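Local coordinates for protein alkyl hydroperoxide reductase, C subunit (Enterococcus faecalis, PDB 5Y63) that probably reduces hydrogen peroxide and organic hydroperoxides to water and alcohols, as a thiol peroxidase of the peroxiredoxin family that protects the cell from oxidative stress, at residues A[45-50]-A[80-85]; A[20-25]-A[35-40]; A[51-56]-A[91-96]; A[64-69]-A[101-106]. One frame throughout, in Å; residues are numbered along the deposited sequence.

Contact 1: residues A[45-50]-A[80-85]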
loop_
_atom_site.group_PDB
_atom_site.type_symbol
_atom_site.label_atom_id
_atom_site.label_comp_id
_atom_site.label_asym_id
_atom_site.label_seq_id
_atom_site.Cartn_x
_atom_site.Cartn_y
_atom_site.Cartn_z
ATOM N N SER A 45 8.034 -3.197 -43.965
ATOM C CA SER A 45 8.142 -1.775 -43.683
ATOM C C SER A 45 9.420 -1.448 -42.935
ATOM O O SER A 45 9.857 -2.204 -42.066
ATOM C CB SER A 45 6.933 -1.300 -42.876
ATOM O OG SER A 45 6.791 -2.053 -41.689
ATOM N N ILE A 46 10.012 -0.313 -43.295
ATOM C CA ILE A 46 11.171 0.218 -42.603
ATOM C C ILE A 46 10.806 1.577 -42.030
ATOM O O ILE A 46 10.549 2.520 -42.778
ATOM C CB ILE A 46 12.382 0.367 -43.542
ATOM C CG1 ILE A 46 12.858 -1.011 -44.013
ATOM C CG2 ILE A 46 13.519 1.100 -42.838
ATOM C CD1 ILE A 46 13.846 -0.966 -45.161
ATOM N N PHE A 47 10.766 1.667 -40.702
ATOM C CA PHE A 47 10.642 2.953 -40.025
ATOM C C PHE A 47 12.031 3.574 -39.931
ATOM O O PHE A 47 12.959 2.940 -39.437
ATOM C CB PHE A 47 10.025 2.787 -38.637
ATOM C CG PHE A 47 8.561 2.460 -38.670
ATOM C CD1 PHE A 47 8.133 1.153 -38.861
ATOM C CD2 PHE A 47 7.610 3.460 -38.525
ATOM C CE1 PHE A 47 6.784 0.849 -38.901
ATOM C CE2 PHE A 47 6.258 3.163 -38.563
ATOM C CZ PHE A 47 5.845 1.855 -38.750
ATOM N N PHE A 48 12.168 4.802 -40.422
ATOM C CA PHE A 48 13.461 5.471 -40.489
ATOM C C PHE A 48 13.427 6.750 -39.657
ATOM O O PHE A 48 13.124 7.835 -40.159
ATOM C CB PHE A 48 13.820 5.769 -41.947
ATOM C CG PHE A 48 15.263 6.126 -42.155
ATOM C CD1 PHE A 48 16.214 5.130 -42.323
ATOM C CD2 PHE A 48 15.670 7.454 -42.191
ATOM C CE1 PHE A 48 17.546 5.451 -42.517
ATOM C CE2 PHE A 48 16.999 7.779 -42.387
ATOM C CZ PHE A 48 17.938 6.776 -42.551
ATOM N N PHE A 49 13.732 6.606 -38.370
ATOM C CA PHE A 49 13.748 7.737 -37.448
ATOM C C PHE A 49 14.960 8.625 -37.697
ATOM O O PHE A 49 16.047 8.125 -37.983
ATOM C CB PHE A 49 13.771 7.247 -36.003
ATOM C CG PHE A 49 12.463 6.705 -35.527
ATOM C CD1 PHE A 49 12.155 5.365 -35.681
ATOM C CD2 PHE A 49 11.544 7.535 -34.908
ATOM C CE1 PHE A 49 10.948 4.862 -35.232
ATOM C CE2 PHE A 49 10.337 7.041 -34.457
ATOM C CZ PHE A 49 10.037 5.702 -34.620
ATOM N N TYR A 50 14.768 9.938 -37.581
ATOM C CA TYR A 50 15.867 10.899 -37.694
ATOM C C TYR A 50 15.584 12.136 -36.827
ATOM O O TYR A 50 14.423 12.467 -36.590
ATOM C CB TYR A 50 16.096 11.289 -39.162
ATOM C CG TYR A 50 14.955 12.069 -39.769
ATOM C CD1 TYR A 50 13.818 11.424 -40.232
ATOM C CD2 TYR A 50 15.011 13.454 -39.871
ATOM C CE1 TYR A 50 12.766 12.134 -40.777
ATOM C CE2 TYR A 50 13.966 14.174 -40.412
ATOM C CZ TYR A 50 12.844 13.510 -40.868
ATOM O OH TYR A 50 11.800 14.220 -41.408
ATOM N N TYR A 80 8.947 4.394 -44.188
ATOM C CA TYR A 80 8.304 5.455 -43.413
ATOM C C TYR A 80 9.347 6.229 -42.604
ATOM O O TYR A 80 9.787 5.767 -41.552
ATOM C CB TYR A 80 7.254 4.861 -42.471
ATOM C CG TYR A 80 6.206 4.018 -43.160
ATOM C CD1 TYR A 80 5.050 4.595 -43.681
ATOM C CD2 TYR A 80 6.368 2.640 -43.285
ATOM C CE1 TYR A 80 4.086 3.825 -44.311
ATOM C CE2 TYR A 80 5.410 1.861 -43.912
ATOM C CZ TYR A 80 4.270 2.457 -44.422
ATOM O OH TYR A 80 3.315 1.684 -45.047
ATOM N N SER A 81 9.751 7.400 -43.093
ATOM C CA SER A 81 10.670 8.252 -42.343
ATOM C C SER A 81 9.905 8.957 -41.229
ATOM O O SER A 81 8.815 9.486 -41.455
ATOM C CB SER A 81 11.363 9.271 -43.249
ATOM O OG SER A 81 10.514 10.358 -43.576
ATOM N N VAL A 82 10.479 8.955 -40.031
ATOM C CA VAL A 82 9.808 9.489 -38.855
ATOM C C VAL A 82 10.670 10.550 -38.176
ATOM O O VAL A 82 11.876 10.379 -38.001
ATOM C CB VAL A 82 9.482 8.377 -37.834
ATOM C CG1 VAL A 82 8.442 8.863 -36.833
ATOM C CG2 VAL A 82 8.983 7.124 -38.540
ATOM N N SER A 83 10.027 11.648 -37.801
ATOM C CA SER A 83 10.666 12.718 -37.050
ATOM C C SER A 83 9.633 13.326 -36.108
ATOM O O SER A 83 8.429 13.152 -36.303
ATOM C CB SER A 83 11.233 13.768 -38.013
ATOM O OG SER A 83 11.293 15.060 -37.435
ATOM N N GLU A 84 10.104 14.038 -35.090
ATOM C CA GLU A 84 9.212 14.711 -34.153
ATOM C C GLU A 84 8.688 16.037 -34.716
ATOM O O GLU A 84 8.015 16.791 -34.014
ATOM C CB GLU A 84 9.917 14.938 -32.812
ATOM C CG GLU A 84 10.404 13.660 -32.144
ATOM C CD GLU A 84 9.277 12.709 -31.792
ATOM O OE1 GLU A 84 8.599 12.943 -30.772
ATOM O OE2 GLU A 84 9.076 11.722 -32.530
ATOM N N ASP A 85 9.004 16.317 -35.979
ATOM C CA ASP A 85 8.484 17.486 -36.677
ATOM C C ASP A 85 7.077 17.223 -37.200
ATOM O O ASP A 85 6.684 16.073 -37.409
ATOM C CB ASP A 85 9.412 17.863 -37.837
ATOM C CG ASP A 85 10.772 18.330 -37.359
ATOM O OD1 ASP A 85 10.839 19.426 -36.765
ATOM O OD2 ASP A 85 11.768 17.607 -37.575
HETATM O O HOH W 1 9.629 12.380 -41.729
HETATM O O HOH W 2 12.957 13.420 -34.253
#
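Ser83 sets its CB over one face of the Tyr50 ring, 3.6 Å from the ring centroid, so the phenol lies flat over the small serine, which leaves room for it to come close. The ring lies there because CG stands between the backbone N and the carbonyl carbon (chi1 67°), folding it back across the next strand. One step earlier Val82 is the bump: its CB sits over a face of Phe49, with CG1 3.5 Å from Phe49 CE2, while the other branch, CG2, meets the edge of Phe47 at CD2, 3.9 Å away. A beta-branched residue thus wedges between two phenylalanines. Tyr80 continues this layer; its ring is roughly parallel to that of Phe47 but slid so far that they barely overlap, and Ser45 CB abuts its edge at CE2, 3.7 Å off. Phe48 and Ser81 point to the opposite face of the sheet, where Phe48 meets Met65 of helix 58-67. Between the strands runs a parallel ladder, here from Tyr80 N–Ile46 O (2.8 Å) to Tyr50 N–Val82 O (3.0 Å). A water bridges Tyr50 OH and Ser81 OG; Tyr50 OH also bonds Asp53 OD1. These central thioredoxin-fold strands are thus apolar around Phe47, Phe49 and Val82, with polar groups gathered round Tyr50 and Ser83, and the Tyr50 side chain is held about 4 Å from that of Cys58, the predicted peroxidatic cysteine.

Contact 2: residues A[20-25]-A[35-40]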
loop_
_atom_site.group_PDB
_atom_site.type_symbol
_atom_site.label_atom_id
_atom_site.label_comp_id
_atom_site.label_asym_id
_atom_site.label_seq_id
_atom_site.Cartn_x
_atom_site.Cartn_y
_atom_site.Cartn_z
ATOM N N PHE A 20 1.735 -1.262 -32.137
ATOM C CA PHE A 20 0.531 -0.737 -31.490
ATOM C C PHE A 20 -0.401 -0.033 -32.484
ATOM O O PHE A 20 0.013 0.352 -33.582
ATOM C CB PHE A 20 0.905 0.200 -30.325
ATOM C CG PHE A 20 1.341 1.590 -30.745
ATOM C CD1 PHE A 20 2.475 1.790 -31.530
ATOM C CD2 PHE A 20 0.634 2.706 -30.313
ATOM C CE1 PHE A 20 2.874 3.066 -31.893
ATOM C CE2 PHE A 20 1.033 3.984 -30.671
ATOM C CZ PHE A 20 2.154 4.164 -31.463
ATOM N N ASP A 21 -1.667 0.110 -32.096
ATOM C CA ASP A 21 -2.644 0.831 -32.905
ATOM C C ASP A 21 -2.345 2.324 -32.829
ATOM O O ASP A 21 -2.266 2.893 -31.742
ATOM C CB ASP A 21 -4.071 0.552 -32.422
ATOM C CG ASP A 21 -5.130 1.247 -33.272
ATOM O OD1 ASP A 21 -4.835 1.631 -34.425
ATOM O OD2 ASP A 21 -6.268 1.405 -32.782
ATOM N N PHE A 22 -2.168 2.947 -33.988
ATOM C CA PHE A 22 -1.849 4.367 -34.051
ATOM C C PHE A 22 -2.345 4.970 -35.355
ATOM O O PHE A 22 -2.606 4.258 -36.324
ATOM C CB PHE A 22 -0.335 4.588 -33.923
ATOM C CG PHE A 22 0.416 4.442 -35.218
ATOM C CD1 PHE A 22 0.604 5.537 -36.054
ATOM C CD2 PHE A 22 0.934 3.211 -35.605
ATOM C CE1 PHE A 22 1.289 5.406 -37.251
ATOM C CE2 PHE A 22 1.619 3.077 -36.803
ATOM C CZ PHE A 22 1.798 4.176 -37.624
ATOM N N GLU A 23 -2.460 6.293 -35.359
ATOM C CA GLU A 23 -2.767 7.051 -36.563
ATOM C C GLU A 23 -2.039 8.386 -36.476
ATOM O O GLU A 23 -1.958 8.981 -35.401
ATOM C CB GLU A 23 -4.278 7.258 -36.698
ATOM C CG GLU A 23 -4.711 7.755 -38.070
ATOM C CD GLU A 23 -6.211 7.632 -38.314
ATOM O OE1 GLU A 23 -6.983 7.469 -37.339
ATOM O OE2 GLU A 23 -6.625 7.703 -39.494
ATOM N N CYS A 24 -1.495 8.844 -37.599
ATOM C CA CYS A 24 -0.754 10.104 -37.627
ATOM C C CYS A 24 -0.743 10.741 -39.010
ATOM O O CYS A 24 -1.061 10.098 -40.011
ATOM C CB CYS A 24 0.684 9.879 -37.165
ATOM S SG CYS A 24 1.753 9.105 -38.400
ATOM N N ASP A 25 -0.361 12.013 -39.047
ATOM C CA ASP A 25 -0.239 12.756 -40.297
ATOM C C ASP A 25 1.053 12.390 -41.012
ATOM O O ASP A 25 2.036 11.997 -40.377
ATOM C CB ASP A 25 -0.262 14.260 -40.027
ATOM C CG ASP A 25 -1.558 14.720 -39.398
ATOM O OD1 ASP A 25 -2.633 14.392 -39.940
ATOM O OD2 ASP A 25 -1.503 15.415 -38.363
ATOM N N VAL A 35 -1.733 8.227 -42.233
ATOM C CA VAL A 35 -1.247 6.852 -42.166
ATOM C C VAL A 35 -1.596 6.244 -40.810
ATOM O O VAL A 35 -1.461 6.902 -39.777
ATOM C CB VAL A 35 0.283 6.788 -42.368
ATOM C CG1 VAL A 35 0.782 5.349 -42.303
ATOM C CG2 VAL A 35 0.675 7.429 -43.692
ATOM N N SER A 36 -2.037 4.989 -40.825
ATOM C CA SER A 36 -2.375 4.261 -39.603
ATOM C C SER A 36 -1.744 2.870 -39.619
ATOM O O SER A 36 -1.086 2.490 -40.588
ATOM C CB SER A 36 -3.895 4.152 -39.454
ATOM O OG SER A 36 -4.443 3.261 -40.412
ATOM N N THR A 37 -1.954 2.116 -38.543
ATOM C CA THR A 37 -1.417 0.757 -38.417
ATOM C C THR A 37 -1.913 -0.184 -39.521
ATOM O O THR A 37 -1.189 -1.088 -39.939
ATOM C CB THR A 37 -1.772 0.151 -37.045
ATOM O OG1 THR A 37 -1.530 1.120 -36.019
ATOM C CG2 THR A 37 -0.941 -1.097 -36.767
ATOM N N GLU A 38 -3.139 0.039 -39.990
ATOM C CA GLU A 38 -3.733 -0.787 -41.043
ATOM C C GLU A 38 -3.007 -0.604 -42.376
ATOM O O GLU A 38 -2.876 -1.549 -43.153
ATOM C CB GLU A 38 -5.220 -0.464 -41.224
ATOM C CG GLU A 38 -6.078 -0.689 -39.982
ATOM C CD GLU A 38 -6.276 0.567 -39.146
ATOM O OE1 GLU A 38 -6.673 1.610 -39.713
ATOM O OE2 GLU A 38 -6.044 0.511 -37.918
ATOM N N ASP A 39 -2.531 0.613 -42.628
ATOM C CA ASP A 39 -1.832 0.935 -43.876
ATOM C C ASP A 39 -0.464 0.255 -43.979
ATOM O O ASP A 39 0.044 0.033 -45.080
ATOM C CB ASP A 39 -1.665 2.452 -44.020
ATOM C CG ASP A 39 -2.995 3.188 -44.088
ATOM O OD1 ASP A 39 -3.958 2.765 -43.412
ATOM O OD2 ASP A 39 -3.075 4.201 -44.813
ATOM N N ILE A 40 0.122 -0.078 -42.830
ATOM C CA ILE A 40 1.445 -0.691 -42.771
ATOM C C ILE A 40 1.384 -2.204 -42.982
ATOM O O ILE A 40 2.247 -2.767 -43.656
ATOM C CB ILE A 40 2.125 -0.375 -41.425
ATOM C CG1 ILE A 40 2.272 1.141 -41.253
ATOM C CG2 ILE A 40 3.492 -1.041 -41.334
ATOM C CD1 ILE A 40 2.355 1.581 -39.812
#
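The beta hairpin of strands 23-28 and 31-36 ends here, where Phe22 and Thr37 meet as the second strand gives way to the short, weakly bonded helix 37-40. Cys24 and Val35 form an antiparallel hydrogen-bonded pair, Cys24 N to Val35 O at 2.9 Å and Val35 N to Cys24 O at 3.0 Å; Glu23 and Ser36 are the non-hydrogen-bonded pair beside it. Beyond the strand Thr37 continues the link. Its OG1, anti to the carbonyl carbon (chi1 -45°), accepts from Phe22 N at 2.8 Å and donates to Phe20 O at 3.0 Å, reaching a lone pair in the carbonyl plane. A longer bond, Thr37 N to Phe22 O at 3.2 Å, joins the same two residues. The Phe22 ring turns inward, with Thr37 N over one face and Ile40 CD1 at its edge, 3.4 Å from CZ; a flat ring suits this slot, which Leu115 of helix 114-119 also lines. On the exposed side, Asp21 OD1 and Glu38 OE2 stand 3.9 Å apart, like charges that might favour protonation of one of them. The buried Thr37 side chain thus adds two bonds to the backbone one, fixing its hydroxyl and fastening the chain ahead of the hairpin to residues 37-40.

Contact 3: residues A[51-56]-A[91-96]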
loop_
_atom_site.group_PDB
_atom_site.type_symbol
_atom_site.label_atom_id
_atom_site.label_comp_id
_atom_site.label_asym_id
_atom_site.label_seq_id
_atom_site.Cartn_x
_atom_site.Cartn_y
_atom_site.Cartn_z
ATOM N N PRO A 51 16.644 12.824 -36.358
ATOM C CA PRO A 51 16.483 13.871 -35.338
ATOM C C PRO A 51 15.661 15.097 -35.731
ATOM O O PRO A 51 14.695 15.422 -35.041
ATOM C CB PRO A 51 17.928 14.281 -35.015
ATOM C CG PRO A 51 18.767 13.137 -35.464
ATOM C CD PRO A 51 18.066 12.593 -36.667
ATOM N N ALA A 52 16.036 15.781 -36.810
ATOM C CA ALA A 52 15.436 17.084 -37.112
ATOM C C ALA A 52 15.411 17.442 -38.594
ATOM O O ALA A 52 16.339 17.127 -39.340
ATOM C CB ALA A 52 16.161 18.173 -36.333
ATOM N N ASP A 53 14.339 18.115 -39.006
ATOM C CA ASP A 53 14.263 18.719 -40.332
ATOM C C ASP A 53 15.157 19.954 -40.383
ATOM O O ASP A 53 15.600 20.462 -39.352
ATOM C CB ASP A 53 12.823 19.106 -40.678
ATOM C CG ASP A 53 11.932 17.902 -40.906
ATOM O OD1 ASP A 53 12.238 16.819 -40.375
ATOM O OD2 ASP A 53 10.922 18.038 -41.623
ATOM N N PHE A 54 15.389 20.442 -41.594
ATOM C CA PHE A 54 16.336 21.525 -41.857
ATOM C C PHE A 54 17.650 21.329 -41.101
ATOM O O PHE A 54 18.132 22.225 -40.408
ATOM C CB PHE A 54 15.690 22.876 -41.543
ATOM C CG PHE A 54 14.552 23.216 -42.460
ATOM C CD1 PHE A 54 13.281 22.708 -42.229
ATOM C CD2 PHE A 54 14.755 24.024 -43.568
ATOM C CE1 PHE A 54 12.231 23.012 -43.080
ATOM C CE2 PHE A 54 13.710 24.333 -44.422
ATOM C CZ PHE A 54 12.446 23.828 -44.177
ATOM N N SER A 55 18.209 20.131 -41.250
ATOM C CA SER A 55 19.475 19.761 -40.635
ATOM C C SER A 55 20.471 19.403 -41.736
ATOM O O SER A 55 20.112 19.353 -42.915
ATOM C CB SER A 55 19.269 18.581 -39.685
ATOM O OG SER A 55 20.381 18.422 -38.825
ATOM N N PHE A 56 21.717 19.150 -41.345
ATOM C CA PHE A 56 22.806 18.946 -42.304
ATOM C C PHE A 56 23.055 17.475 -42.631
ATOM O O PHE A 56 23.230 17.122 -43.799
ATOM C CB PHE A 56 24.086 19.597 -41.779
ATOM C CG PHE A 56 23.925 21.057 -41.449
ATOM C CD1 PHE A 56 23.877 22.009 -42.460
ATOM C CD2 PHE A 56 23.803 21.479 -40.129
ATOM C CE1 PHE A 56 23.722 23.355 -42.162
ATOM C CE2 PHE A 56 23.649 22.823 -39.825
ATOM C CZ PHE A 56 23.608 23.762 -40.843
ATOM N N LYS A 91 6.688 19.411 -45.441
ATOM C CA LYS A 91 6.350 20.036 -46.721
ATOM C C LYS A 91 7.317 21.165 -47.071
ATOM O O LYS A 91 7.809 21.243 -48.198
ATOM C CB LYS A 91 4.916 20.571 -46.694
ATOM C CG LYS A 91 4.449 21.177 -48.010
ATOM C CD LYS A 91 3.006 21.646 -47.916
ATOM C CE LYS A 91 2.680 22.708 -48.954
ATOM N NZ LYS A 91 1.423 23.429 -48.613
ATOM N N ALA A 92 7.585 22.036 -46.102
ATOM C CA ALA A 92 8.519 23.144 -46.297
ATOM C C ALA A 92 9.947 22.653 -46.543
ATOM O O ALA A 92 10.691 23.255 -47.319
ATOM C CB ALA A 92 8.485 24.076 -45.096
ATOM N N TRP A 93 10.321 21.563 -45.877
ATOM C CA TRP A 93 11.651 20.971 -46.034
ATOM C C TRP A 93 11.831 20.373 -47.429
ATOM O O TRP A 93 12.926 20.416 -47.988
ATOM C CB TRP A 93 11.882 19.908 -44.951
ATOM C CG TRP A 93 13.317 19.515 -44.742
ATOM C CD1 TRP A 93 14.427 20.281 -44.967
ATOM C CD2 TRP A 93 13.795 18.266 -44.221
ATOM N NE1 TRP A 93 15.564 19.579 -44.640
ATOM C CE2 TRP A 93 15.204 18.341 -44.178
ATOM C CE3 TRP A 93 13.169 17.087 -43.800
ATOM C CZ2 TRP A 93 15.996 17.283 -43.726
ATOM C CZ3 TRP A 93 13.959 16.036 -43.351
ATOM C CH2 TRP A 93 15.357 16.143 -43.318
ATOM N N ALA A 94 10.752 19.824 -47.985
ATOM C CA ALA A 94 10.757 19.308 -49.356
ATOM C C ALA A 94 10.889 20.439 -50.373
ATOM O O ALA A 94 11.605 20.308 -51.366
ATOM C CB ALA A 94 9.493 18.505 -49.623
ATOM N N ASP A 95 10.189 21.542 -50.121
ATOM C CA ASP A 95 10.274 22.727 -50.972
ATOM C C ASP A 95 11.655 23.369 -50.884
ATOM O O ASP A 95 12.225 23.755 -51.901
ATOM C CB ASP A 95 9.212 23.764 -50.576
ATOM C CG ASP A 95 7.788 23.280 -50.818
ATOM O OD1 ASP A 95 7.592 22.069 -51.063
ATOM O OD2 ASP A 95 6.862 24.118 -50.758
ATOM N N ALA A 96 12.187 23.472 -49.668
ATOM C CA ALA A 96 13.437 24.195 -49.420
ATOM C C ALA A 96 14.668 23.488 -49.982
ATOM O O ALA A 96 15.519 24.124 -50.602
ATOM C CB ALA A 96 13.614 24.441 -47.931
#
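One face of the Trp93 indole carries the backbone of Asp53 and Phe54: Asp53 CA stands almost on the axis of the six-membered ring, 3.8 Å from its centroid, and Phe54 N lies toward the rim. The Asp53 carboxylate spreads across the benzo side at 30° to the ring plane, OD2 reaching Trp93 CE3 at 3.3 Å, and OD2 is itself hydrogen-bonded to His90 ND1. The Phe54 ring takes Trp93 CD1 over the centre of one face; it meets the five-membered ring of Trp93 obliquely, centroids 4.6 Å apart. Phe54 has a left-handed backbone conformation, and its ring lies back against helix 87-96, where CE2 touches Ala96 CB at 3.5 Å and CZ meets Ala92 CB at 4.1 Å. Alanines suit that helix surface, being small enough to let the ring lie close. The loop follows strand 44-49, and with Pro51, Ser55 and Cys58 it matches the peroxiredoxin active-site motif. Trp93 backs it, also touching Cys58 and Pro59 at the start of helix 58-67 and Ile100 of helix 98-101, while Phe54 packs on Ala92 of a second subunit, so the loop lies between its own helix 87-96 and that neighbour.

Contact 4: residues A[64-69]-A[101-106]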
loop_
_atom_site.group_PDB
_atom_site.type_symbol
_atom_site.label_atom_id
_atom_site.label_comp_id
_atom_site.label_asym_id
_atom_site.label_seq_id
_atom_site.Cartn_x
_atom_site.Cartn_y
_atom_site.Cartn_z
ATOM N N ASP A 64 19.855 8.938 -49.428
ATOM C CA ASP A 64 20.383 7.601 -49.715
ATOM C C ASP A 64 19.311 6.521 -49.572
ATOM O O ASP A 64 19.385 5.486 -50.232
ATOM C CB ASP A 64 21.594 7.280 -48.827
ATOM C CG ASP A 64 22.884 7.910 -49.344
ATOM O OD1 ASP A 64 23.163 7.804 -50.560
ATOM O OD2 ASP A 64 23.627 8.501 -48.533
ATOM N N MET A 65 18.325 6.755 -48.710
ATOM C CA MET A 65 17.167 5.863 -48.616
ATOM C C MET A 65 16.277 5.981 -49.851
ATOM O O MET A 65 15.625 5.013 -50.241
ATOM C CB MET A 65 16.349 6.148 -47.350
ATOM C CG MET A 65 16.949 5.565 -46.083
ATOM S SD MET A 65 16.960 3.761 -46.083
ATOM C CE MET A 65 15.237 3.387 -45.775
ATOM N N GLN A 66 16.249 7.162 -50.462
ATOM C CA GLN A 66 15.494 7.370 -51.697
ATOM C C GLN A 66 16.104 6.601 -52.870
ATOM O O GLN A 66 15.377 6.004 -53.663
ATOM C CB GLN A 66 15.395 8.866 -52.034
ATOM C CG GLN A 66 14.679 9.181 -53.342
ATOM C CD GLN A 66 13.339 8.475 -53.473
ATOM O OE1 GLN A 66 12.561 8.417 -52.520
ATOM N NE2 GLN A 66 13.060 7.938 -54.655
ATOM N N GLU A 67 17.432 6.612 -52.975
ATOM C CA GLU A 67 18.130 5.870 -54.028
ATOM C C GLU A 67 17.792 4.379 -54.011
ATOM O O GLU A 67 17.662 3.759 -55.066
ATOM C CB GLU A 67 19.645 6.049 -53.904
ATOM C CG GLU A 67 20.138 7.439 -54.262
ATOM C CD GLU A 67 21.637 7.584 -54.094
ATOM O OE1 GLU A 67 22.383 6.718 -54.603
ATOM O OE2 GLU A 67 22.071 8.568 -53.456
ATOM N N HIS A 68 17.644 3.813 -52.816
ATOM C CA HIS A 68 17.344 2.391 -52.660
ATOM C C HIS A 68 15.850 2.121 -52.478
ATOM O O HIS A 68 15.458 0.989 -52.194
ATOM C CB HIS A 68 18.113 1.821 -51.466
ATOM C CG HIS A 68 19.596 1.997 -51.563
ATOM N ND1 HIS A 68 20.228 3.181 -51.249
ATOM C CD2 HIS A 68 20.574 1.136 -51.932
ATOM C CE1 HIS A 68 21.530 3.043 -51.424
ATOM N NE2 HIS A 68 21.766 1.812 -51.837
ATOM N N TYR A 69 15.019 3.146 -52.650
ATOM C CA TYR A 69 13.581 3.013 -52.424
ATOM C C TYR A 69 12.918 2.169 -53.507
ATOM O O TYR A 69 11.999 1.400 -53.218
ATOM C CB TYR A 69 12.916 4.391 -52.345
ATOM C CG TYR A 69 11.420 4.345 -52.113
ATOM C CD1 TYR A 69 10.878 3.591 -51.075
ATOM C CD2 TYR A 69 10.548 5.064 -52.926
ATOM C CE1 TYR A 69 9.509 3.547 -50.860
ATOM C CE2 TYR A 69 9.179 5.028 -52.718
ATOM C CZ TYR A 69 8.664 4.269 -51.685
ATOM O OH TYR A 69 7.305 4.232 -51.475
ATOM N N GLY A 101 12.929 17.036 -51.617
ATOM C CA GLY A 101 11.936 17.109 -52.688
ATOM C C GLY A 101 11.918 15.880 -53.582
ATOM O O GLY A 101 10.882 15.540 -54.154
ATOM N N LYS A 102 13.067 15.215 -53.700
ATOM C CA LYS A 102 13.181 13.974 -54.474
ATOM C C LYS A 102 12.561 12.758 -53.776
ATOM O O LYS A 102 12.315 11.740 -54.423
ATOM C CB LYS A 102 14.653 13.673 -54.795
ATOM C CG LYS A 102 15.262 14.559 -55.872
ATOM C CD LYS A 102 16.736 14.244 -56.073
ATOM C CE LYS A 102 17.368 15.157 -57.111
ATOM N NZ LYS A 102 18.820 14.880 -57.294
ATOM N N ILE A 103 12.316 12.857 -52.469
ATOM C CA ILE A 103 11.788 11.735 -51.686
ATOM C C ILE A 103 10.361 11.376 -52.098
ATOM O O ILE A 103 9.443 12.187 -51.962
ATOM C CB ILE A 103 11.809 12.032 -50.171
ATOM C CG1 ILE A 103 13.254 12.140 -49.672
ATOM C CG2 ILE A 103 11.069 10.948 -49.395
ATOM C CD1 ILE A 103 13.379 12.665 -48.258
ATOM N N LYS A 104 10.186 10.149 -52.581
ATOM C CA LYS A 104 8.882 9.651 -53.010
ATOM C C LYS A 104 8.149 8.902 -51.899
ATOM O O LYS A 104 6.936 8.727 -51.977
ATOM C CB LYS A 104 9.039 8.734 -54.230
ATOM C CG LYS A 104 9.474 9.449 -55.503
ATOM C CD LYS A 104 8.369 10.342 -56.047
ATOM C CE LYS A 104 8.711 10.903 -57.418
ATOM N NZ LYS A 104 7.529 11.536 -58.068
ATOM N N TYR A 105 8.878 8.458 -50.876
ATOM C CA TYR A 105 8.273 7.698 -49.774
ATOM C C TYR A 105 7.545 8.616 -48.783
ATOM O O TYR A 105 7.803 9.821 -48.753
ATOM C CB TYR A 105 9.304 6.795 -49.060
ATOM C CG TYR A 105 10.600 7.447 -48.615
ATOM C CD1 TYR A 105 10.667 8.183 -47.434
ATOM C CD2 TYR A 105 11.772 7.286 -49.352
ATOM C CE1 TYR A 105 11.856 8.762 -47.016
ATOM C CE2 TYR A 105 12.965 7.861 -48.943
ATOM C CZ TYR A 105 13.002 8.599 -47.775
ATOM O OH TYR A 105 14.185 9.173 -47.368
ATOM N N PRO A 106 6.608 8.051 -47.992
ATOM C CA PRO A 106 5.851 8.856 -47.028
ATOM C C PRO A 106 6.671 9.278 -45.806
ATOM O O PRO A 106 7.295 8.439 -45.158
ATOM C CB PRO A 106 4.704 7.925 -46.609
ATOM C CG PRO A 106 5.199 6.554 -46.881
ATOM C CD PRO A 106 6.082 6.676 -48.085
#
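Gln66 OE1 receives the backbone N-H of Lys104 at 2.9 Å in a nearly straight bond, 172° at the hydrogen, although the donor comes from well above the amide plane and not along a lone pair. The glutamine leaves the helix with CG anti to the backbone N, which places CG beside Lys102 O at 3.6 Å; a bend at chi2 (50°) then turns the amide so that OE1 faces Lys104 N. A glutamine has the length to cross from helix to loop, and a carbonyl at its end to serve a backbone N-H that belongs to no helix or strand. Its amide lies nearly parallel to the Tyr105 ring, the two side chains sliding past each other in opposite directions, with OE1 3.5 Å from Tyr105 CD2. Tyr105 in turn presents the edge of its ring to the face of Tyr69, a T-shaped pair with planes at 71° and centroids 5.5 Å apart. The same face of Tyr69 takes Tyr105 CB, 3.8 Å from the ring centroid. Lys104 CB approaches Tyr69 CE2 obliquely, at 4.0 Å, and its long chain carries the charge outward. Met65 CB touches Tyr105 OH. Tyrosines suit these buried places, since their rings pack while each hydroxyl has a hydrogen-bond partner: Leu62 O in helix 58-67 for Tyr105, Glu78 OE1 in strand 77-83 for Tyr69. The loop leading into strand 107-109 is thereby fixed both by a directed bond and by close-fitting rings.

How the contacts relate
From the N terminus, contact 2 comes first and is in series with the others along the chain: it closes the short hairpin 23-36, ending before contact 1 opens. The other three interlace. The chain passes 45-50, 51-56 and 64-69 and then, in the same order, returns through 80-85, 91-96 and 101-106, so contacts 1, 3 and 4 all cross one another and none nests. Contact 1 pairs the central parallel strands; contact 3 ties the active-site loop to helix 87-96, and contact 4 joins helix 58-67 to the loop before strand 107-109. Ile40 meets Ser45 and Phe47, linking contact 2 to contact 1; Asp85 probably bonds Asp53 N, joining contacts 1 and 3, and Tyr80 packs on Pro106 of contact 4.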